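Local atomic coordinates of BH1408 protein (Bacillus halodurans, PDB entry 4E0A), a protein that probably catalyses the transfer of an acetyl group to an amine, as an N-acetyltransferase of the GNAT family. Residues E13-H18 / E64-Y69. The protein carries 1 engineered substitution. Residues are numbered along the deposited sequence; the frame is centred on the assembly and turned at random.
Sequences EVARLH and EKIGAY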
loop_
_atom_site.group_PDB
_atom_site.type_symbol
_atom_site.label_atom_id
_atom_site.label_comp_id
_atom_site.label_asym_id
_atom_site.label_seq_id
_atom_site.Cartn_x
_atom_site.Cartn_y
_atom_site.Cartn_z
ATOM N N GLU A 13 -4.192 5.555 -27.902
ATOM C CA GLU A 13 -4.130 4.112 -27.751
ATOM C C GLU A 13 -3.829 3.679 -26.329
ATOM O O GLU A 13 -4.445 2.747 -25.818
ATOM C CB GLU A 13 -3.062 3.545 -28.660
ATOM C CG GLU A 13 -3.457 3.586 -30.083
ATOM C CD GLU A 13 -3.233 2.265 -30.715
ATOM O OE1 GLU A 13 -3.990 1.319 -30.398
ATOM O OE2 GLU A 13 -2.277 2.175 -31.497
ATOM N N VAL A 14 -2.853 4.327 -25.701
ATOM C CA VAL A 14 -2.543 3.994 -24.319
ATOM C C VAL A 14 -3.747 4.266 -23.409
ATOM O O VAL A 14 -4.050 3.466 -22.523
ATOM C CB VAL A 14 -1.297 4.740 -23.837
ATOM C CG1 VAL A 14 -1.118 4.581 -22.301
ATOM C CG2 VAL A 14 -0.072 4.235 -24.608
ATOM N N ALA A 15 -4.450 5.375 -23.651
ATOM C CA ALA A 15 -5.640 5.703 -22.866
ATOM C C ALA A 15 -6.733 4.636 -22.979
ATOM O O ALA A 15 -7.378 4.273 -21.984
ATOM C CB ALA A 15 -6.181 7.099 -23.240
ATOM N N ARG A 16 -6.933 4.134 -24.189
ATOM C CA ARG A 16 -7.945 3.117 -24.444
ATOM C C ARG A 16 -7.658 1.859 -23.630
ATOM O O ARG A 16 -8.554 1.280 -22.997
ATOM C CB ARG A 16 -7.991 2.787 -25.942
ATOM C CG ARG A 16 -8.977 1.679 -26.304
ATOM C CD ARG A 16 -8.992 1.405 -27.800
ATOM N NE ARG A 16 -7.730 0.856 -28.298
ATOM C CZ ARG A 16 -7.439 -0.443 -28.318
ATOM N NH1 ARG A 16 -8.322 -1.324 -27.862
ATOM N NH2 ARG A 16 -6.273 -0.861 -28.798
ATOM N N LEU A 17 -6.397 1.443 -23.632
ATOM C CA LEU A 17 -5.975 0.308 -22.814
ATOM C C LEU A 17 -6.163 0.578 -21.327
ATOM O O LEU A 17 -6.617 -0.296 -20.594
ATOM C CB LEU A 17 -4.508 -0.038 -23.089
ATOM C CG LEU A 17 -4.210 -1.022 -24.224
ATOM C CD1 LEU A 17 -5.087 -0.834 -25.446
ATOM C CD2 LEU A 17 -2.737 -0.890 -24.601
ATOM N N HIS A 18 -5.814 1.779 -20.878
ATOM C CA HIS A 18 -5.973 2.107 -19.466
ATOM C C HIS A 18 -7.440 1.991 -19.055
ATOM O O HIS A 18 -7.762 1.514 -17.961
ATOM C CB HIS A 18 -5.445 3.504 -19.151
ATOM C CG HIS A 18 -5.528 3.855 -17.696
ATOM N ND1 HIS A 18 -6.620 4.492 -17.144
ATOM C CD2 HIS A 18 -4.658 3.653 -16.676
ATOM C CE1 HIS A 18 -6.418 4.673 -15.851
ATOM N NE2 HIS A 18 -5.238 4.171 -15.541
ATOM N N GLU A 64 -0.698 1.227 -36.298
ATOM C CA GLU A 64 -1.602 2.049 -35.498
ATOM C C GLU A 64 -2.274 1.259 -34.369
ATOM O O GLU A 64 -3.423 1.534 -34.015
ATOM C CB GLU A 64 -2.654 2.729 -36.392
ATOM C CG GLU A 64 -2.071 3.655 -37.470
ATOM C CD GLU A 64 -2.305 3.151 -38.897
ATOM O OE1 GLU A 64 -2.869 2.045 -39.064
ATOM O OE2 GLU A 64 -1.926 3.864 -39.854
ATOM N N LYS A 65 -1.561 0.280 -33.809
ATOM C CA LYS A 65 -2.088 -0.483 -32.674
ATOM C C LYS A 65 -1.068 -0.810 -31.572
ATOM O O LYS A 65 -0.148 -1.613 -31.759
ATOM C CB LYS A 65 -2.855 -1.733 -33.117
ATOM C CG LYS A 65 -4.357 -1.513 -33.264
ATOM C CD LYS A 65 -5.131 -2.814 -33.067
ATOM C CE LYS A 65 -6.647 -2.595 -33.067
ATOM N NZ LYS A 65 -7.149 -1.879 -31.849
ATOM N N ILE A 66 -1.258 -0.182 -30.414
ATOM C CA ILE A 66 -0.480 -0.505 -29.223
ATOM C C ILE A 66 -1.133 -1.705 -28.548
ATOM O O ILE A 66 -2.284 -1.621 -28.112
ATOM C CB ILE A 66 -0.478 0.676 -28.227
ATOM C CG1 ILE A 66 0.187 1.913 -28.836
ATOM C CG2 ILE A 66 0.184 0.281 -26.889
ATOM C CD1 ILE A 66 1.613 1.710 -29.200
ATOM N N GLY A 67 -0.412 -2.819 -28.460
ATOM C CA GLY A 67 -0.947 -4.001 -27.810
ATOM C C GLY A 67 -0.808 -4.039 -26.295
ATOM O O GLY A 67 -1.503 -4.802 -25.635
ATOM N N ALA A 68 0.095 -3.228 -25.745
ATOM C CA ALA A 68 0.352 -3.219 -24.310
ATOM C C ALA A 68 1.167 -1.992 -23.944
ATOM O O ALA A 68 1.869 -1.436 -24.782
ATOM C CB ALA A 68 1.127 -4.469 -23.909
ATOM N N TYR A 69 1.101 -1.583 -22.686
ATOM C CA TYR A 69 2.004 -0.532 -22.232
ATOM C C TYR A 69 2.244 -0.661 -20.750
ATOM O O TYR A 69 1.516 -1.361 -20.030
ATOM C CB TYR A 69 1.443 0.862 -22.524
ATOM C CG TYR A 69 0.455 1.336 -21.479
ATOM C CD1 TYR A 69 -0.871 0.920 -21.522
ATOM C CD2 TYR A 69 0.849 2.191 -20.443
ATOM C CE1 TYR A 69 -1.799 1.332 -20.560
ATOM C CE2 TYR A 69 -0.094 2.621 -19.466
ATOM C CZ TYR A 69 -1.408 2.173 -19.543
ATOM O OH TYR A 69 -2.354 2.566 -18.605
#
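Helix 13–18 and strand 65–69 run roughly the same way, 46° apart, their axes approaching to 8.6 Å; Glu13 faces Ile66 and Val14 faces Tyr69. The long, bendable side chain of Glu13 reaches from the helix to the backbone at the start of the strand. Ile66 N is shared by both carboxylate oxygens, 2.8 Å from Glu13 OE2 and 3.1 Å from Glu13 OE1; the donor sits above the carboxylate plane, and the bond to OE1 is the straighter one, at 155°. Glu13 OE2 also lies only 2.8 Å from Glu64 O, an approach of two acceptors that would tend to favour protonation. Arg16 probably opposes this, its NH2 forming a salt bridge to Glu13 OE1 in the guanidinium plane. Asp97 forms a second salt bridge with Arg16 NH2, which probably eases the closeness of like-charged Lys65 NZ, 3.3 Å away over a guanidinium face.

In the GNAT fold the helix after the first strand packs on the central mixed sheet. Here Ile66 and Tyr69, three apart, both turn toward the helix, consistent with a classic beta bulge: Gly67 has helical torsions, and Gly67 and Ala68 are both backbone hydrogen-bonded to Phe59.

Leu17 lies against the bulge, its branched apolar end reaching both Ile66 CG2, 3.9 Å from CD2, and the backbone. Beta-branched Val14 holds CG1 anti to the backbone N (chi1 170°), centring this methyl over the flat Tyr69 ring in a CH-pi contact, 3.4 Å from the centroid. Leu17 CB borders the ring edge. The buried Tyr69 OH has no polar partner in the model; it meets His18 CD2 at 3.2 Å in the imidazole plane, while His18 ND1 hydrogen-bonds to Thr39.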